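PDB 5LXZ: secreted protein from Streptomyces lividans TK24, which is probably a mononuclear copper-radical oxidase of the galactose oxidase-like AA5 family, binding copper in its active site. Local coordinates for residues A[25-37]-A[540-552]. The protein carries 1 engineered substitution. Sequence-based numbering, arbitrary orientation.
Sequences RQNTIHAALLRTG and LIRPSASTHVTDV. With CU (copper (II) ion), chain B.
Ala31 and Ser546 face each other as an antiparallel hydrogen-bonded pair. Ser546 N reaches Ala31 O at 2.8 Å, and Ala31 N returns a bond to Ser546 O at 3.1 Å. Leu33 N bonds Ser544 O in the same ladder. Ala32 and Ala545 form the next, non-hydrogen-bonded pair, with CA atoms 4.1 Å apart. Their CB methyls meet on the face that also carries His30 and Thr547. Beyond the ladder, the side chains of Leu33 and Pro543 cross at about a right angle, and Leu33 CB lies 3.9 Å from Pro543 CB.

Strand 545-547 is the outermost strand of a five-stranded antiparallel sheet, next to strand 30-33. The far side of strand 30-33 pairs with strand 39-44, where Ile29 and His30 both face Val42 in a classic beta bulge. The other four strands are consistent with a blade of the Kelch-type beta-propeller. Strand 545-547, from the early-set domain, adds a fifth at its edge.

Thr547 OG1 donates to Ile29 O at 2.9 Å, from above the carbonyl plane. It also accepts His548 ND1 at 2.8 Å, lying close to that ring's plane. The hydroxyl is placed for both by chi1 of -165°, which sets OG1 anti to the backbone N. OG1 also sits over one face of the His30 ring, whose ND1 is hydrogen-bonded to His83. Water 1 joins Ile29 O to His548 N.

A valine in place of Thr547 would probably leave His548 ND1 without its acceptor and Ile29 O without the hydroxyl donor, so that the copper bond at NE2 would have less help in fixing the tilt of the imidazole. NE2 of that imidazole binds the copper ion at 2.1 Å. Tyr248, His461 and Tyr460 belong to the same metal site. Ile29 CG2 approaches His548 CE1 obliquely, at 3.7 Å.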
loop_
_atom_site.group_PDB
_atom_site.type_symbol
_atom_site.label_atom_id
_atom_site.label_comp_id
_atom_site.label_asym_id
_atom_site.label_seq_id
_atom_site.Cartn_x
_atom_site.Cartn_y
_atom_site.Cartn_z
ATOM N N ARG A 25 15.324 -16.121 6.544
ATOM C CA ARG A 25 14.797 -14.837 7.036
ATOM C C ARG A 25 15.071 -13.716 6.035
ATOM O O ARG A 25 16.021 -13.750 5.265
ATOM C CB ARG A 25 15.356 -14.488 8.389
ATOM C CG ARG A 25 14.860 -15.449 9.428
ATOM C CD ARG A 25 15.407 -15.124 10.797
ATOM N NE ARG A 25 15.217 -16.289 11.661
ATOM C CZ ARG A 25 15.663 -16.404 12.914
ATOM N NH1 ARG A 25 16.319 -15.405 13.493
ATOM N NH2 ARG A 25 15.420 -17.523 13.590
ATOM N N GLN A 26 14.196 -12.716 6.039
ATOM C CA GLN A 26 14.371 -11.527 5.239
ATOM C C GLN A 26 13.496 -10.463 5.832
ATOM O O GLN A 26 12.724 -10.727 6.758
ATOM C CB GLN A 26 13.972 -11.787 3.771
ATOM C CG GLN A 26 12.517 -12.144 3.668
ATOM C CD GLN A 26 12.020 -12.307 2.239
ATOM O OE1 GLN A 26 12.789 -12.633 1.315
ATOM N NE2 GLN A 26 10.726 -12.102 2.051
ATOM N N ASN A 27 13.598 -9.275 5.273
ATOM C CA ASN A 27 12.756 -8.153 5.679
ATOM C C ASN A 27 11.552 -8.064 4.737
ATOM O O ASN A 27 11.582 -7.296 3.788
ATOM C CB ASN A 27 13.521 -6.848 5.655
ATOM C CG ASN A 27 14.710 -6.825 6.612
ATOM O OD1 ASN A 27 14.891 -7.725 7.433
ATOM N ND2 ASN A 27 15.484 -5.770 6.519
ATOM N N THR A 28 10.531 -8.862 5.003
ATOM C CA THR A 28 9.365 -8.868 4.124
ATOM C C THR A 28 8.617 -7.544 4.219
ATOM O O THR A 28 8.141 -7.151 5.284
ATOM C CB THR A 28 8.392 -10.016 4.480
ATOM O OG1 THR A 28 9.106 -11.252 4.434
ATOM C CG2 THR A 28 7.219 -10.052 3.502
ATOM N N ILE A 29 8.451 -6.899 3.084
ATOM C CA ILE A 29 7.764 -5.602 2.985
ATOM C C ILE A 29 6.489 -5.694 2.119
ATOM O O ILE A 29 5.590 -4.871 2.272
ATOM C CB ILE A 29 8.718 -4.511 2.475
ATOM C CG1 ILE A 29 9.835 -4.332 3.530
ATOM C CG2 ILE A 29 8.027 -3.192 2.209
ATOM C CD1 ILE A 29 10.995 -3.521 3.031
ATOM N N HIS A 30 6.363 -6.713 1.278
ATOM C CA HIS A 30 5.185 -6.956 0.479
ATOM C C HIS A 30 4.847 -8.407 0.632
ATOM O O HIS A 30 5.755 -9.262 0.630
ATOM C CB HIS A 30 5.517 -6.752 -1.007
ATOM C CG HIS A 30 6.131 -5.440 -1.344
ATOM N ND1 HIS A 30 5.455 -4.440 -2.014
ATOM C CD2 HIS A 30 7.361 -4.942 -1.097
ATOM C CE1 HIS A 30 6.248 -3.393 -2.171
ATOM N NE2 HIS A 30 7.394 -3.659 -1.592
ATOM N N ALA A 31 3.571 -8.736 0.635
ATOM C CA ALA A 31 3.176 -10.116 0.513
ATOM C C ALA A 31 1.908 -10.243 -0.283
ATOM O O ALA A 31 1.073 -9.319 -0.303
ATOM C CB ALA A 31 3.035 -10.772 1.859
ATOM N N ALA A 32 1.770 -11.369 -0.948
ATOM C CA ALA A 32 0.576 -11.642 -1.723
ATOM C C ALA A 32 0.230 -13.114 -1.620
ATOM O O ALA A 32 1.101 -13.957 -1.781
ATOM C CB ALA A 32 0.780 -11.263 -3.174
ATOM N N LEU A 33 -1.031 -13.427 -1.372
ATOM C CA LEU A 33 -1.499 -14.782 -1.472
ATOM C C LEU A 33 -1.690 -15.129 -2.922
ATOM O O LEU A 33 -2.304 -14.388 -3.641
ATOM C CB LEU A 33 -2.783 -14.987 -0.683
ATOM C CG LEU A 33 -3.417 -16.359 -0.860
ATOM C CD1 LEU A 33 -2.523 -17.436 -0.267
ATOM C CD2 LEU A 33 -4.797 -16.402 -0.208
ATOM N N LEU A 34 -1.094 -16.244 -3.361
ATOM C CA LEU A 34 -1.179 -16.698 -4.741
ATOM C C LEU A 34 -2.223 -17.797 -4.863
ATOM O O LEU A 34 -2.604 -18.459 -3.889
ATOM C CB LEU A 34 0.173 -17.286 -5.142
ATOM C CG LEU A 34 1.381 -16.377 -4.887
ATOM C CD1 LEU A 34 2.637 -17.190 -5.171
ATOM C CD2 LEU A 34 1.306 -15.122 -5.715
ATOM N N ARG A 35 -2.716 -17.956 -6.081
ATOM C CA ARG A 35 -3.805 -18.898 -6.348
ATOM C C ARG A 35 -3.436 -20.346 -6.119
ATOM O O ARG A 35 -4.297 -21.193 -6.072
ATOM C CB ARG A 35 -4.374 -18.660 -7.736
ATOM C CG ARG A 35 -3.441 -18.908 -8.907
ATOM C CD ARG A 35 -3.603 -20.291 -9.447
ATOM N NE ARG A 35 -3.058 -20.371 -10.808
ATOM C CZ ARG A 35 -3.051 -21.486 -11.527
ATOM N NH1 ARG A 35 -3.526 -22.607 -11.027
ATOM N NH2 ARG A 35 -2.606 -21.447 -12.772
ATOM N N THR A 36 -2.144 -20.631 -5.989
ATOM C CA THR A 36 -1.649 -21.933 -5.553
ATOM C C THR A 36 -1.811 -22.218 -4.079
ATOM O O THR A 36 -1.521 -23.313 -3.625
ATOM C CB THR A 36 -0.164 -22.048 -5.901
ATOM O OG1 THR A 36 0.506 -20.909 -5.317
ATOM C CG2 THR A 36 0.029 -22.018 -7.392
ATOM N N GLY A 37 -2.260 -21.225 -3.294
ATOM C CA GLY A 37 -2.372 -21.347 -1.882
ATOM C C GLY A 37 -1.112 -20.957 -1.130
ATOM O O GLY A 37 -1.119 -20.972 0.090
ATOM N N LEU A 540 -16.831 -14.886 -2.153
ATOM C CA LEU A 540 -15.716 -14.975 -3.056
ATOM C C LEU A 540 -14.749 -13.861 -2.686
ATOM O O LEU A 540 -15.115 -12.700 -2.770
ATOM C CB LEU A 540 -16.248 -14.797 -4.442
ATOM C CG LEU A 540 -15.642 -15.478 -5.579
ATOM C CD1 LEU A 540 -15.494 -16.991 -5.401
ATOM C CD2 LEU A 540 -16.395 -15.127 -6.873
ATOM N N ILE A 541 -13.579 -14.216 -2.171
ATOM C CA ILE A 541 -12.653 -13.227 -1.611
ATOM C C ILE A 541 -11.401 -13.194 -2.450
ATOM O O ILE A 541 -10.711 -14.215 -2.617
ATOM C CB ILE A 541 -12.324 -13.524 -0.150
ATOM C CG1 ILE A 541 -13.628 -13.708 0.620
ATOM C CG2 ILE A 541 -11.452 -12.401 0.390
ATOM C CD1 ILE A 541 -13.478 -13.779 2.110
ATOM N N ARG A 542 -11.091 -12.022 -2.968
ATOM C CA ARG A 542 -9.920 -11.867 -3.792
ATOM C C ARG A 542 -8.698 -11.881 -2.865
ATOM O O ARG A 542 -8.704 -11.224 -1.858
ATOM C CB ARG A 542 -10.004 -10.583 -4.597
ATOM C CG ARG A 542 -9.020 -10.536 -5.754
ATOM C CD ARG A 542 -9.290 -9.353 -6.677
ATOM N NE ARG A 542 -8.391 -9.316 -7.848
ATOM C CZ ARG A 542 -8.579 -9.961 -9.009
ATOM N NH1 ARG A 542 -9.657 -10.725 -9.262
ATOM N NH2 ARG A 542 -7.730 -9.763 -9.977
ATOM N N PRO A 543 -7.633 -12.626 -3.194
ATOM C CA PRO A 543 -6.454 -12.687 -2.349
ATOM C C PRO A 543 -5.802 -11.338 -2.214
ATOM O O PRO A 543 -5.824 -10.544 -3.153
ATOM C CB PRO A 543 -5.514 -13.649 -3.074
ATOM C CG PRO A 543 -6.130 -13.923 -4.334
ATOM C CD PRO A 543 -7.556 -13.569 -4.310
ATOM N N SER A 544 -5.219 -11.086 -1.062
ATOM C CA SER A 544 -4.574 -9.818 -0.795
ATOM C C SER A 544 -3.240 -9.737 -1.490
ATOM O O SER A 544 -2.518 -10.736 -1.607
ATOM C CB SER A 544 -4.325 -9.660 0.700
ATOM O OG SER A 544 -5.495 -9.202 1.336
ATOM N N ALA A 545 -2.866 -8.515 -1.819
ATOM C CA ALA A 545 -1.495 -8.128 -2.099
ATOM C C ALA A 545 -1.283 -6.867 -1.269
ATOM O O ALA A 545 -1.870 -5.822 -1.557
ATOM C CB ALA A 545 -1.286 -7.868 -3.585
ATOM N N SER A 546 -0.499 -6.968 -0.221
ATOM C CA SER A 546 -0.439 -5.964 0.792
ATOM C C SER A 546 0.959 -5.377 0.890
ATOM O O SER A 546 1.935 -6.115 1.029
ATOM C CB SER A 546 -0.829 -6.614 2.117
ATOM O OG SER A 546 -0.828 -5.674 3.204
ATOM N N THR A 547 1.039 -4.057 0.937
ATOM C CA THR A 547 2.273 -3.344 1.244
ATOM C C THR A 547 1.941 -1.920 1.638
ATOM O O THR A 547 0.960 -1.374 1.187
ATOM C CB THR A 547 3.261 -3.282 0.045
ATOM O OG1 THR A 547 4.558 -2.888 0.497
ATOM C CG2 THR A 547 2.825 -2.301 -1.089
ATOM N N HIS A 548 2.740 -1.358 2.534
ATOM C CA HIS A 548 2.612 0.021 2.936
ATOM C C HIS A 548 1.182 0.409 3.220
ATOM O O HIS A 548 0.720 1.455 2.795
ATOM C CB HIS A 548 3.232 0.970 1.882
ATOM C CG HIS A 548 4.710 0.843 1.711
ATOM N ND1 HIS A 548 5.314 -0.226 1.111
ATOM C CD2 HIS A 548 5.711 1.720 1.989
ATOM C CE1 HIS A 548 6.598 -0.009 0.992
ATOM N NE2 HIS A 548 6.863 1.157 1.553
ATOM N N VAL A 549 0.485 -0.394 4.030
ATOM C CA VAL A 549 -0.834 -0.065 4.504
ATOM C C VAL A 549 -1.867 0.019 3.374
ATOM O O VAL A 549 -2.896 0.688 3.516
ATOM C CB VAL A 549 -0.879 1.238 5.368
ATOM C CG1 VAL A 549 -1.972 1.115 6.412
ATOM C CG2 VAL A 549 0.441 1.524 6.071
ATOM N N THR A 550 -1.581 -0.673 2.269
ATOM C CA THR A 550 -2.327 -0.519 1.029
ATOM C C THR A 550 -2.600 -1.906 0.466
ATOM O O THR A 550 -1.657 -2.677 0.258
ATOM C CB THR A 550 -1.505 0.313 0.016
ATOM O OG1 THR A 550 -1.115 1.539 0.643
ATOM C CG2 THR A 550 -2.321 0.669 -1.250
ATOM N N ASP A 551 -3.847 -2.175 0.135
ATOM C CA ASP A 551 -4.243 -3.431 -0.495
ATOM C C ASP A 551 -5.455 -3.162 -1.344
ATOM O O ASP A 551 -6.565 -3.100 -0.864
ATOM C CB ASP A 551 -4.522 -4.438 0.605
ATOM C CG ASP A 551 -4.913 -5.795 0.119
ATOM O OD1 ASP A 551 -5.117 -6.034 -1.094
ATOM O OD2 ASP A 551 -4.998 -6.658 1.051
ATOM N N VAL A 552 -5.235 -2.972 -2.637
ATOM C CA VAL A 552 -6.351 -2.691 -3.516
ATOM C C VAL A 552 -6.931 -3.950 -4.081
ATOM O O VAL A 552 -7.893 -3.877 -4.842
ATOM C CB VAL A 552 -5.965 -1.675 -4.621
ATOM C CG1 VAL A 552 -5.494 -0.373 -3.972
ATOM C CG2 VAL A 552 -4.970 -2.241 -5.596
HETATM CU CU CU B . 8.685 1.879 2.226
HETATM O O HOH W 1 4.595 -2.982 3.989
HETATM O O HOH W 2 -2.610 -11.313 -4.712
HETATM O O HOH W 3 10.659 2.814 2.173
#